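Local coordinates for porin B (Pseudomonas putida, PDB 4GEY), which probably forms a carbohydrate-selective beta-barrel channel that lets glucose and related sugars diffuse across the outer membrane, at residues N402-I413 with N424-S435; Q115-W123 with C163-C171. The protein carries 2 engineered substitutions. One frame throughout, in Å; residues are numbered along the deposited sequence.

Contact 1. Residues N402-I413 with N424-S435; sequences NWLTVRPNLQYI and NALVAGLKIQSS. With C8E ((hydroxyethyloxy)tri(ethyloxy)octane), chain D; C8E ((hydroxyethyloxy)tri(ethyloxy)octane), chain F; DMU (decyl-beta-D-maltopyranoside), chain K.
Asn424 meets Tyr412 at the loop end of the last hairpin of the barrel: its ND2 gives a hydrogen bond to Tyr412 OH (2.8 Å, N-H...O 163°), with the phenol oxygen close to the amide plane and the ring almost perpendicular to it. The same amide holds a maltoside head group, ND2 donating to its O16 and OD1 accepting from its O49. From Ala425 onward the two antiparallel strands run as a regular ladder, Ala425 and Ile413 exchanging both backbone bonds. Leu426 then turns to the detergent-covered face. Its CD1 touches the edge of the Tyr412 ring at CD1 (3.8 Å) and also reaches Leu410 CD2 (3.8 Å). Val427 lies on the inner face beside Gln411, whereas Ala428 CB lies against the alkyl tail of a C8E molecule. Opposite Gly429, the Asn409 amide (CG between backbone N and carbonyl carbon, chi1 56°) is fixed by two bonds: ND2 gives to Arg407 O in the amide plane, and OD1 accepts from Gln411 NE2. OD1 lies 3.6 Å from Gly429 CA, where a beta carbon would collide with it. Leu430 CD1 covers Pro408 CD (3.9 Å) and Val406 CG1 on the outer face. Lys431 runs alongside Arg407 and ends on Glu121 and the carbonyl oxygens of Cys163 and Phe165. Ile432 CG2 meets Leu404 CD2 (4.0 Å). Gln433 OE1 accepts from Arg407 NH1, lying near the guanidinium plane although the donor stands well above the amide plane. Trp403 O takes two bonds, from Ser434 OG (2.7 Å) and from Ser435 N. The hairpin is flanked by strand 388-399 beyond 404-413 and by strand 42-57 beyond 425-435, the latter pairing closing the barrel, while helix 103-108 covers Ala425 and Val427 from within.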
loop_
_atom_site.group_PDB
_atom_site.type_symbol
_atom_site.label_atom_id
_atom_site.label_comp_id
_atom_site.label_asym_id
_atom_site.label_seq_id
_atom_site.Cartn_x
_atom_site.Cartn_y
_atom_site.Cartn_z
ATOM N N ASN A 402 15.508 18.262 -5.927
ATOM C CA ASN A 402 14.047 18.246 -5.883
ATOM C C ASN A 402 13.487 17.155 -6.783
ATOM O O ASN A 402 12.275 16.917 -6.798
ATOM C CB ASN A 402 13.470 19.605 -6.276
ATOM C CG ASN A 402 13.518 20.606 -5.137
ATOM O OD1 ASN A 402 13.517 20.225 -3.964
ATOM N ND2 ASN A 402 13.555 21.890 -5.473
ATOM N N TRP A 403 14.371 16.492 -7.531
ATOM C CA TRP A 403 13.964 15.403 -8.403
ATOM C C TRP A 403 14.579 14.075 -7.979
ATOM O O TRP A 403 14.379 13.059 -8.642
ATOM C CB TRP A 403 14.286 15.715 -9.872
ATOM C CG TRP A 403 15.724 16.130 -10.142
ATOM C CD1 TRP A 403 16.203 17.405 -10.260
ATOM C CD2 TRP A 403 16.852 15.261 -10.338
ATOM N NE1 TRP A 403 17.563 17.383 -10.507
ATOM C CE2 TRP A 403 17.982 16.080 -10.555
ATOM C CE3 TRP A 403 17.017 13.875 -10.331
ATOM C CZ2 TRP A 403 19.263 15.553 -10.776
ATOM C CZ3 TRP A 403 18.297 13.351 -10.548
ATOM C CH2 TRP A 403 19.395 14.189 -10.773
ATOM N N LEU A 404 15.318 14.074 -6.875
ATOM C CA LEU A 404 16.000 12.863 -6.430
ATOM C C LEU A 404 16.078 12.773 -4.908
ATOM O O LEU A 404 16.620 13.663 -4.251
ATOM C CB LEU A 404 17.410 12.802 -7.021
ATOM C CG LEU A 404 18.117 11.440 -7.213
ATOM C CD1 LEU A 404 19.572 11.495 -6.778
ATOM C CD2 LEU A 404 17.411 10.277 -6.555
ATOM N N THR A 405 15.541 11.689 -4.356
ATOM C CA THR A 405 15.682 11.383 -2.938
ATOM C C THR A 405 16.226 9.964 -2.787
ATOM O O THR A 405 15.789 9.036 -3.462
ATOM C CB THR A 405 14.331 11.501 -2.162
ATOM O OG1 THR A 405 13.745 12.787 -2.396
ATOM C CG2 THR A 405 14.551 11.314 -0.656
ATOM N N VAL A 406 17.170 9.804 -1.877
ATOM C CA VAL A 406 17.835 8.533 -1.667
ATOM C C VAL A 406 17.675 8.203 -0.198
ATOM O O VAL A 406 18.140 8.972 0.657
ATOM C CB VAL A 406 19.349 8.671 -2.039
ATOM C CG1 VAL A 406 20.167 7.541 -1.474
ATOM C CG2 VAL A 406 19.514 8.758 -3.546
ATOM N N ARG A 407 16.989 7.105 0.125
ATOM C CA ARG A 407 16.891 6.740 1.549
ATOM C C ARG A 407 17.313 5.343 1.935
ATOM O O ARG A 407 16.580 4.383 1.738
ATOM C CB ARG A 407 15.539 7.104 2.202
ATOM C CG ARG A 407 14.323 6.856 1.401
ATOM C CD ARG A 407 13.093 7.061 2.259
ATOM N NE ARG A 407 12.715 8.464 2.380
ATOM C CZ ARG A 407 12.049 9.135 1.444
ATOM N NH1 ARG A 407 11.701 8.526 0.319
ATOM N NH2 ARG A 407 11.734 10.409 1.624
ATOM N N PRO A 408 18.524 5.232 2.491
ATOM C CA PRO A 408 18.936 3.993 3.148
ATOM C C PRO A 408 18.023 3.711 4.328
ATOM O O PRO A 408 17.532 4.638 4.993
ATOM C CB PRO A 408 20.353 4.311 3.643
ATOM C CG PRO A 408 20.470 5.812 3.590
ATOM C CD PRO A 408 19.611 6.225 2.445
ATOM N N ASN A 409 17.796 2.432 4.585
ATOM C CA ASN A 409 16.970 2.035 5.708
ATOM C C ASN A 409 17.416 0.723 6.322
ATOM O O ASN A 409 18.156 -0.055 5.710
ATOM C CB ASN A 409 15.504 1.959 5.291
ATOM C CG ASN A 409 15.280 1.026 4.124
ATOM O OD1 ASN A 409 14.858 -0.118 4.300
ATOM N ND2 ASN A 409 15.554 1.512 2.919
ATOM N N LEU A 410 16.959 0.497 7.545
ATOM C CA LEU A 410 17.224 -0.727 8.278
ATOM C C LEU A 410 15.879 -1.304 8.665
ATOM O O LEU A 410 15.057 -0.621 9.272
ATOM C CB LEU A 410 18.018 -0.415 9.543
ATOM C CG LEU A 410 19.452 -0.902 9.712
ATOM C CD1 LEU A 410 20.346 0.266 10.066
ATOM C CD2 LEU A 410 19.505 -1.923 10.820
ATOM N N GLN A 411 15.655 -2.565 8.323
ATOM C CA GLN A 411 14.386 -3.219 8.616
ATOM C C GLN A 411 14.579 -4.407 9.529
ATOM O O GLN A 411 15.553 -5.149 9.383
ATOM C CB GLN A 411 13.736 -3.686 7.326
ATOM C CG GLN A 411 13.185 -2.557 6.500
ATOM C CD GLN A 411 12.591 -3.048 5.220
ATOM O OE1 GLN A 411 11.608 -3.777 5.236
ATOM N NE2 GLN A 411 13.182 -2.660 4.095
ATOM N N TYR A 412 13.645 -4.587 10.461
ATOM C CA TYR A 412 13.685 -5.697 11.406
ATOM C C TYR A 412 12.354 -6.408 11.418
ATOM O O TYR A 412 11.307 -5.775 11.541
ATOM C CB TYR A 412 13.984 -5.195 12.815
ATOM C CG TYR A 412 14.477 -6.272 13.767
ATOM C CD1 TYR A 412 15.722 -6.871 13.585
ATOM C CD2 TYR A 412 13.713 -6.674 14.852
ATOM C CE1 TYR A 412 16.182 -7.845 14.455
ATOM C CE2 TYR A 412 14.167 -7.654 15.730
ATOM C CZ TYR A 412 15.399 -8.235 15.527
ATOM O OH TYR A 412 15.850 -9.213 16.391
ATOM N N ILE A 413 12.392 -7.732 11.318
ATOM C CA ILE A 413 11.179 -8.529 11.209
ATOM C C ILE A 413 11.134 -9.674 12.221
ATOM O O ILE A 413 11.954 -10.590 12.180
ATOM C CB ILE A 413 11.048 -9.116 9.798
ATOM C CG1 ILE A 413 11.281 -8.028 8.758
ATOM C CG2 ILE A 413 9.679 -9.712 9.588
ATOM C CD1 ILE A 413 11.725 -8.580 7.474
ATOM N N ASN A 424 14.352 -13.984 13.781
ATOM C CA ASN A 424 14.223 -12.566 13.460
ATOM C C ASN A 424 15.142 -12.220 12.305
ATOM O O ASN A 424 16.265 -12.711 12.241
ATOM C CB ASN A 424 14.588 -11.692 14.668
ATOM C CG ASN A 424 13.659 -11.903 15.845
ATOM O OD1 ASN A 424 12.749 -12.734 15.797
ATOM N ND2 ASN A 424 13.885 -11.149 16.911
ATOM N N ALA A 425 14.664 -11.386 11.390
ATOM C CA ALA A 425 15.458 -10.997 10.234
ATOM C C ALA A 425 15.936 -9.550 10.341
ATOM O O ALA A 425 15.153 -8.655 10.683
ATOM C CB ALA A 425 14.664 -11.201 8.957
ATOM N N LEU A 426 17.220 -9.325 10.051
ATOM C CA LEU A 426 17.747 -7.968 9.914
ATOM C C LEU A 426 18.032 -7.719 8.442
ATOM O O LEU A 426 18.822 -8.438 7.824
ATOM C CB LEU A 426 19.021 -7.782 10.727
ATOM C CG LEU A 426 19.572 -6.358 10.822
ATOM C CD1 LEU A 426 18.602 -5.508 11.572
ATOM C CD2 LEU A 426 20.911 -6.353 11.516
ATOM N N VAL A 427 17.380 -6.707 7.877
ATOM C CA VAL A 427 17.502 -6.437 6.458
ATOM C C VAL A 427 18.023 -5.021 6.213
ATOM O O VAL A 427 17.622 -4.069 6.887
ATOM C CB VAL A 427 16.148 -6.646 5.743
ATOM C CG1 VAL A 427 16.219 -6.215 4.276
ATOM C CG2 VAL A 427 15.686 -8.106 5.866
ATOM N N ALA A 428 18.944 -4.900 5.263
ATOM C CA ALA A 428 19.434 -3.609 4.815
ATOM C C ALA A 428 18.713 -3.226 3.531
ATOM O O ALA A 428 18.634 -4.023 2.592
ATOM C CB ALA A 428 20.921 -3.670 4.579
ATOM N N GLY A 429 18.179 -2.008 3.497
ATOM C CA GLY A 429 17.483 -1.534 2.324
ATOM C C GLY A 429 18.041 -0.223 1.812
ATOM O O GLY A 429 18.698 0.504 2.547
ATOM N N LEU A 430 17.797 0.057 0.537
ATOM C CA LEU A 430 18.083 1.357 -0.058
ATOM C C LEU A 430 16.912 1.696 -0.971
ATOM O O LEU A 430 16.577 0.939 -1.893
ATOM C CB LEU A 430 19.395 1.332 -0.858
ATOM C CG LEU A 430 19.780 2.650 -1.556
ATOM C CD1 LEU A 430 19.848 3.783 -0.539
ATOM C CD2 LEU A 430 21.100 2.562 -2.312
ATOM N N LYS A 431 16.268 2.820 -0.712
ATOM C CA LYS A 431 15.111 3.198 -1.508
ATOM C C LYS A 431 15.402 4.489 -2.242
ATOM O O LYS A 431 15.882 5.454 -1.649
ATOM C CB LYS A 431 13.853 3.321 -0.633
ATOM C CG LYS A 431 12.630 3.749 -1.402
ATOM C CD LYS A 431 11.339 3.460 -0.639
ATOM C CE LYS A 431 10.146 4.042 -1.380
ATOM N NZ LYS A 431 8.848 3.577 -0.850
ATOM N N ILE A 432 15.125 4.484 -3.537
ATOM C CA ILE A 432 15.379 5.623 -4.406
ATOM C C ILE A 432 14.085 6.107 -5.047
ATOM O O ILE A 432 13.293 5.300 -5.552
ATOM C CB ILE A 432 16.331 5.238 -5.545
ATOM C CG1 ILE A 432 17.709 4.890 -5.006
ATOM C CG2 ILE A 432 16.438 6.365 -6.561
ATOM C CD1 ILE A 432 18.747 4.848 -6.102
ATOM N N GLN A 433 13.873 7.421 -5.038
ATOM C CA GLN A 433 12.715 8.013 -5.692
ATOM C C GLN A 433 13.164 9.124 -6.599
ATOM O O GLN A 433 13.889 10.012 -6.178
ATOM C CB GLN A 433 11.738 8.569 -4.666
ATOM C CG GLN A 433 11.092 7.520 -3.806
ATOM C CD GLN A 433 10.406 8.126 -2.602
ATOM O OE1 GLN A 433 10.905 9.084 -2.015
ATOM N NE2 GLN A 433 9.251 7.582 -2.232
ATOM N N SER A 434 12.731 9.092 -7.850
ATOM C CA SER A 434 13.107 10.154 -8.768
ATOM C C SER A 434 12.052 10.474 -9.830
ATOM O O SER A 434 11.373 9.577 -10.349
ATOM C CB SER A 434 14.426 9.813 -9.442
ATOM O OG SER A 434 14.875 10.933 -10.166
ATOM N N SER A 435 11.925 11.759 -10.152
ATOM C CA SER A 435 11.008 12.192 -11.195
ATOM C C SER A 435 11.769 12.833 -12.338
ATOM O O SER A 435 12.602 13.720 -12.136
ATOM C CB SER A 435 9.944 13.143 -10.648
ATOM O OG SER A 435 10.498 14.070 -9.744
HETATM C C1 C8E D . 21.810 0.964 3.285
HETATM C C2 C8E D . 21.751 0.172 4.588
HETATM C C3 C8E D . 22.350 0.976 5.739
HETATM C C4 C8E D . 21.303 1.181 6.830
HETATM C C5 C8E D . 20.759 2.614 6.864
HETATM C C6 C8E D . 20.826 3.249 8.256
HETATM C C7 C8E D . 19.667 4.209 8.510
HETATM C C8 C8E D . 19.510 4.484 10.002
HETATM O O9 C8E D . 20.101 5.713 10.400
HETATM C C10 C8E D . 19.194 6.646 10.973
HETATM C C11 C8E D . 19.870 7.507 12.052
HETATM O O12 C8E D . 21.030 8.188 11.592
HETATM C C13 C8E D . 21.178 9.481 12.175
HETATM C C14 C8E D . 22.023 10.426 11.304
HETATM O O15 C8E D . 22.682 11.411 12.088
HETATM C C16 C8E D . 22.434 12.742 11.663
HETATM C C17 C8E D . 23.709 13.465 11.218
HETATM O O18 C8E D . 23.413 14.789 10.793
HETATM C C19 C8E D . 24.003 15.820 11.566
HETATM C C20 C8E D . 24.209 17.043 10.675
HETATM O O21 C8E D . 25.406 17.725 10.984
HETATM C C7 C8E F . 14.523 -1.096 12.818
HETATM C C8 C8E F . 15.939 -1.662 12.810
HETATM O O9 C8E F . 16.296 -1.986 14.134
HETATM C C10 C8E F . 17.039 -3.180 14.256
HETATM C C11 C8E F . 17.291 -3.476 15.733
HETATM O O12 C8E F . 17.910 -4.736 15.883
HETATM C C13 C8E F . 17.520 -5.352 17.095
HETATM C C14 C8E F . 18.400 -6.549 17.448
HETATM O O15 C8E F . 18.388 -6.699 18.853
HETATM C C16 C8E F . 17.534 -7.730 19.312
HETATM C C17 C8E F . 18.108 -9.102 18.967
HETATM O O18 C8E F . 19.220 -9.355 19.798
HETATM C C19 C8E F . 18.897 -10.155 20.915
HETATM C C20 C8E F . 20.192 -10.739 21.466
HETATM O O21 C8E F . 21.293 -10.012 20.952
HETATM C C1 DMU K . 12.255 -13.447 19.394
HETATM C C2 DMU K . 11.744 -14.667 19.935
HETATM C C3 DMU K . 12.467 -15.146 21.129
HETATM C C4 DMU K . 12.697 -14.054 22.195
HETATM O O5 DMU K . 12.906 -12.660 21.544
HETATM C C6 DMU K . 12.167 -12.359 20.338
HETATM O O7 DMU K . 11.742 -16.204 21.787
HETATM O O16 DMU K . 12.680 -11.143 19.780
HETATM C C18 DMU K . 12.475 -9.914 20.466
HETATM C C19 DMU K . 13.420 -8.723 20.145
HETATM C C22 DMU K . 12.860 -7.259 20.246
HETATM C C25 DMU K . 13.749 -6.107 19.763
HETATM C C28 DMU K . 13.082 -4.883 19.144
HETATM C C31 DMU K . 13.925 -3.802 18.474
HETATM C C34 DMU K . 13.241 -2.623 17.819
HETATM O O49 DMU K . 11.507 -13.142 18.155
HETATM O O55 DMU K . 11.670 -15.683 18.873
HETATM C C57 DMU K . 13.746 -14.351 22.998
HETATM O O61 DMU K . 13.762 -13.721 24.236
HETATM C C5 DMU K . 11.611 -18.410 22.546
HETATM C C7 DMU K . 12.222 -18.428 23.831
HETATM C C8 DMU K . 13.614 -18.908 23.786
HETATM C C9 DMU K . 14.550 -18.019 22.899
HETATM O O1 DMU K . 13.723 -17.335 21.790
HETATM C C10 DMU K . 12.280 -17.478 21.639
HETATM O O2 DMU K . 14.128 -18.973 25.083
HETATM O O3 DMU K . 10.171 -18.089 22.640
HETATM O O4 DMU K . 11.425 -19.290 24.677
HETATM C C11 DMU K . 15.522 -18.709 22.324
HETATM O O6 DMU K . 16.306 -19.496 23.139
#

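Contact 2. Residues Q115-W123 with C163-C171; sequences QFSSVQEVW and CDFQNLAFC. With BGC (beta-D-glucopyranose), chain B.
Ser118 O accepts from Leu168 N (2.9 Å) and Glu121 N gives to Gln166 O (2.9 Å), so two irregular chains are pinned by one backbone bond before Val119 and one from Glu121, within the type I turn Gln120 to Trp123. Both belong to long loops folded into the barrel, a porin arrangement consistent with a constriction at the sugar site. Gln166 adds a side-chain bond: with CG anti to the backbone N (chi1 -176°) and the chain extended, NE2 donates to Val119 O (3.0 Å), nearly straight onto the carbonyl and in the plane of its own amide. NE2 also reaches Val52 O. Asn167 OD1 closes an Asx turn by accepting from Ala169 N (3.0 Å), and takes a second bond from Ser117 OG (2.7 Å), whose oxygen stands above the carbonyl plane; ND2 of the same amide donates to Gln411 OE1. Replacing Asn167 by an alanine would probably leave the Ser117 hydroxyl and the Ala169 N-H without their common acceptor and Gln411 OE1 without this donor, setting the turn free to shift. Leu168 packs its CB against Ser117 OG and directs CD2 to Glu121 CB. Glucose rests on the turn itself, its O3 donating to Glu121 O and its O1 to Trp123 O; Arg98, on strand 89-100, and Arg125, two residues beyond Trp123, also hydrogen-bond the sugar. Glu121 curls back, bent at chi2 (85°), and lays its carboxylate over the Cys163-Cys171 disulfide; OE1, which is salt-bridged to Lys431, lies 3.3 Å from Cys163 SG, and OE2 lies 3.3 Å from Cys171 SG.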
loop_
_atom_site.group_PDB
_atom_site.type_symbol
_atom_site.label_atom_id
_atom_site.label_comp_id
_atom_site.label_asym_id
_atom_site.label_seq_id
_atom_site.Cartn_x
_atom_site.Cartn_y
_atom_site.Cartn_z
ATOM N N GLN A 115 5.992 -14.184 4.357
ATOM C CA GLN A 115 5.827 -12.955 5.112
ATOM C C GLN A 115 4.575 -12.199 4.682
ATOM O O GLN A 115 4.238 -12.175 3.504
ATOM C CB GLN A 115 7.047 -12.049 4.918
ATOM C CG GLN A 115 7.046 -10.878 5.858
ATOM C CD GLN A 115 8.125 -9.899 5.565
ATOM O OE1 GLN A 115 9.010 -10.166 4.749
ATOM N NE2 GLN A 115 8.068 -8.739 6.223
ATOM N N PHE A 116 3.880 -11.587 5.632
ATOM C CA PHE A 116 2.695 -10.828 5.284
ATOM C C PHE A 116 3.112 -9.509 4.665
ATOM O O PHE A 116 2.745 -9.205 3.535
ATOM C CB PHE A 116 1.764 -10.640 6.491
ATOM C CG PHE A 116 1.035 -11.880 6.870
ATOM C CD1 PHE A 116 -0.103 -12.260 6.184
ATOM C CD2 PHE A 116 1.507 -12.696 7.888
ATOM C CE1 PHE A 116 -0.779 -13.430 6.511
ATOM C CE2 PHE A 116 0.838 -13.862 8.229
ATOM C CZ PHE A 116 -0.310 -14.232 7.537
ATOM N N SER A 117 3.901 -8.743 5.406
ATOM C CA SER A 117 4.528 -7.548 4.871
ATOM C C SER A 117 5.664 -7.947 3.923
ATOM O O SER A 117 5.842 -9.125 3.606
ATOM C CB SER A 117 5.058 -6.659 6.005
ATOM O OG SER A 117 5.518 -5.408 5.512
ATOM N N SER A 118 6.427 -6.959 3.474
ATOM C CA SER A 118 7.418 -7.154 2.429
ATOM C C SER A 118 8.498 -6.105 2.597
ATOM O O SER A 118 8.206 -4.938 2.888
ATOM C CB SER A 118 6.770 -7.013 1.050
ATOM O OG SER A 118 7.745 -6.745 0.060
ATOM N N VAL A 119 9.749 -6.511 2.417
ATOM C CA VAL A 119 10.867 -5.603 2.651
ATOM C C VAL A 119 11.172 -4.763 1.424
ATOM O O VAL A 119 12.094 -3.948 1.428
ATOM C CB VAL A 119 12.124 -6.361 3.096
ATOM C CG1 VAL A 119 11.823 -7.110 4.360
ATOM C CG2 VAL A 119 12.591 -7.323 2.008
ATOM N N GLN A 120 10.390 -4.966 0.370
ATOM C CA GLN A 120 10.523 -4.155 -0.828
ATOM C C GLN A 120 9.133 -3.820 -1.348
ATOM O O GLN A 120 8.648 -4.478 -2.276
ATOM C CB GLN A 120 11.332 -4.888 -1.902
ATOM C CG GLN A 120 12.795 -5.037 -1.578
ATOM C CD GLN A 120 13.471 -6.161 -2.374
ATOM O OE1 GLN A 120 13.554 -7.309 -1.907
ATOM N NE2 GLN A 120 13.960 -5.833 -3.572
ATOM N N GLU A 121 8.505 -2.798 -0.759
ATOM C CA GLU A 121 7.109 -2.451 -1.074
ATOM C C GLU A 121 6.860 -2.337 -2.569
ATOM O O GLU A 121 5.776 -2.613 -3.040
ATOM C CB GLU A 121 6.674 -1.138 -0.395
ATOM C CG GLU A 121 7.420 0.135 -0.855
ATOM C CD GLU A 121 6.830 0.776 -2.110
ATOM O OE1 GLU A 121 7.449 1.708 -2.672
ATOM O OE2 GLU A 121 5.724 0.378 -2.529
ATOM N N VAL A 122 7.854 -1.917 -3.332
ATOM C CA VAL A 122 7.575 -1.655 -4.728
ATOM C C VAL A 122 7.376 -2.944 -5.553
ATOM O O VAL A 122 6.863 -2.891 -6.674
ATOM C CB VAL A 122 8.630 -0.744 -5.343
ATOM C CG1 VAL A 122 9.845 -1.561 -5.774
ATOM C CG2 VAL A 122 8.025 0.013 -6.494
ATOM N N TRP A 123 7.768 -4.093 -4.995
ATOM C CA TRP A 123 7.602 -5.371 -5.684
ATOM C C TRP A 123 6.174 -5.923 -5.581
ATOM O O TRP A 123 5.564 -5.907 -4.507
ATOM C CB TRP A 123 8.545 -6.429 -5.124
ATOM C CG TRP A 123 8.418 -7.756 -5.845
ATOM C CD1 TRP A 123 9.144 -8.171 -6.926
ATOM C CD2 TRP A 123 7.512 -8.832 -5.548
ATOM N NE1 TRP A 123 8.753 -9.426 -7.318
ATOM C CE2 TRP A 123 7.752 -9.857 -6.491
ATOM C CE3 TRP A 123 6.520 -9.029 -4.582
ATOM C CZ2 TRP A 123 7.039 -11.057 -6.495
ATOM C CZ3 TRP A 123 5.812 -10.232 -4.592
ATOM C CH2 TRP A 123 6.077 -11.222 -5.533
ATOM N N CYS A 163 4.122 6.787 0.964
ATOM C CA CYS A 163 4.965 5.640 0.671
ATOM C C CYS A 163 6.436 6.026 0.639
ATOM O O CYS A 163 7.107 5.895 -0.390
ATOM C CB CYS A 163 4.568 5.004 -0.658
ATOM S SG CYS A 163 5.297 3.380 -0.900
ATOM N N ASP A 164 6.931 6.495 1.777
ATOM C CA ASP A 164 8.336 6.841 1.883
ATOM C C ASP A 164 9.158 5.682 2.451
ATOM O O ASP A 164 10.313 5.488 2.046
ATOM C CB ASP A 164 8.529 8.124 2.684
ATOM C CG ASP A 164 8.143 9.361 1.893
ATOM O OD1 ASP A 164 8.255 9.321 0.646
ATOM O OD2 ASP A 164 7.727 10.369 2.516
ATOM N N PHE A 165 8.564 4.912 3.370
ATOM C CA PHE A 165 9.227 3.740 3.946
ATOM C C PHE A 165 9.441 2.688 2.848
ATOM O O PHE A 165 8.803 2.741 1.808
ATOM C CB PHE A 165 8.408 3.143 5.099
ATOM C CG PHE A 165 8.468 3.942 6.378
ATOM C CD1 PHE A 165 7.597 5.008 6.595
ATOM C CD2 PHE A 165 9.379 3.609 7.379
ATOM C CE1 PHE A 165 7.649 5.742 7.772
ATOM C CE2 PHE A 165 9.442 4.344 8.565
ATOM C CZ PHE A 165 8.577 5.406 8.763
ATOM N N GLN A 166 10.349 1.746 3.061
ATOM C CA GLN A 166 10.541 0.690 2.084
ATOM C C GLN A 166 9.646 -0.502 2.416
ATOM O O GLN A 166 9.160 -1.212 1.524
ATOM C CB GLN A 166 12.004 0.256 2.027
ATOM C CG GLN A 166 12.282 -0.785 0.944
ATOM C CD GLN A 166 13.745 -0.866 0.563
ATOM O OE1 GLN A 166 14.399 0.153 0.324
ATOM N NE2 GLN A 166 14.272 -2.082 0.514
ATOM N N ASN A 167 9.443 -0.716 3.711
ATOM C CA ASN A 167 8.648 -1.827 4.194
ATOM C C ASN A 167 7.147 -1.600 3.952
ATOM O O ASN A 167 6.611 -0.546 4.281
ATOM C CB ASN A 167 8.923 -2.025 5.674
ATOM C CG ASN A 167 8.358 -3.316 6.203
ATOM O OD1 ASN A 167 7.146 -3.456 6.385
ATOM N ND2 ASN A 167 9.233 -4.265 6.477
ATOM N N LEU A 168 6.482 -2.606 3.391
ATOM C CA LEU A 168 5.077 -2.512 2.995
ATOM C C LEU A 168 4.185 -2.036 4.114
ATOM O O LEU A 168 3.265 -1.269 3.876
ATOM C CB LEU A 168 4.554 -3.862 2.492
ATOM C CG LEU A 168 3.792 -3.909 1.166
ATOM C CD1 LEU A 168 2.905 -5.139 1.126
ATOM C CD2 LEU A 168 3.000 -2.649 0.897
ATOM N N ALA A 169 4.462 -2.487 5.332
ATOM C CA ALA A 169 3.645 -2.144 6.487
ATOM C C ALA A 169 3.540 -0.635 6.722
ATOM O O ALA A 169 2.642 -0.181 7.446
ATOM C CB ALA A 169 4.202 -2.812 7.725
ATOM N N PHE A 170 4.463 0.136 6.143
ATOM C CA PHE A 170 4.486 1.586 6.352
ATOM C C PHE A 170 4.312 2.355 5.053
ATOM O O PHE A 170 4.691 3.522 4.947
ATOM C CB PHE A 170 5.782 2.030 7.048
ATOM C CG PHE A 170 6.133 1.199 8.224
ATOM C CD1 PHE A 170 5.396 1.280 9.389
ATOM C CD2 PHE A 170 7.192 0.315 8.165
ATOM C CE1 PHE A 170 5.711 0.484 10.483
ATOM C CE2 PHE A 170 7.513 -0.471 9.248
ATOM C CZ PHE A 170 6.764 -0.395 10.407
ATOM N N CYS A 171 3.735 1.697 4.065
ATOM C CA CYS A 171 3.591 2.304 2.750
ATOM C C CYS A 171 2.230 1.973 2.139
ATOM O O CYS A 171 1.905 0.805 1.936
ATOM C CB CYS A 171 4.718 1.841 1.820
ATOM S SG CYS A 171 4.269 1.920 0.063
HETATM C C2 BGC B . 3.189 -3.739 -4.115
HETATM C C3 BGC B . 2.863 -2.477 -3.607
HETATM C C4 BGC B . 1.460 -2.137 -3.835
HETATM C C5 BGC B . 0.469 -3.207 -3.281
HETATM C C6 BGC B . -0.821 -3.055 -3.672
HETATM C C1 BGC B . 2.418 -4.790 -3.505
HETATM O O1 BGC B . 2.796 -5.993 -4.072
HETATM O O2 BGC B . 4.615 -3.984 -3.886
HETATM O O3 BGC B . 3.748 -1.482 -4.226
HETATM O O4 BGC B . 1.209 -0.877 -3.280
HETATM O O5 BGC B . 1.007 -4.558 -3.743
HETATM O O6 BGC B . -1.209 -3.462 -4.941
#

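Overall arrangement
Contact 1 is barrel wall and contact 2 is channel filling: their centres are about 10 Å apart, with the second more deeply buried. The 402-413/424-435 hairpin is held by a repeating backbone ladder, greasy on its detergent side and mixed on its inner side, polar around Arg407, Asn409, Gln411, Lys431 and Gln433. The loops 115-123 and 163-171 share few backbone bonds and rely also on an amide and a hydroxyl bond, with the Glu121 carboxylate against the internal disulfide of 163-171; only this contact touches glucose. The two meet along the inner face of the hairpin, where Gln411 and Lys431 tie the sugar-binding loops to the last two strands.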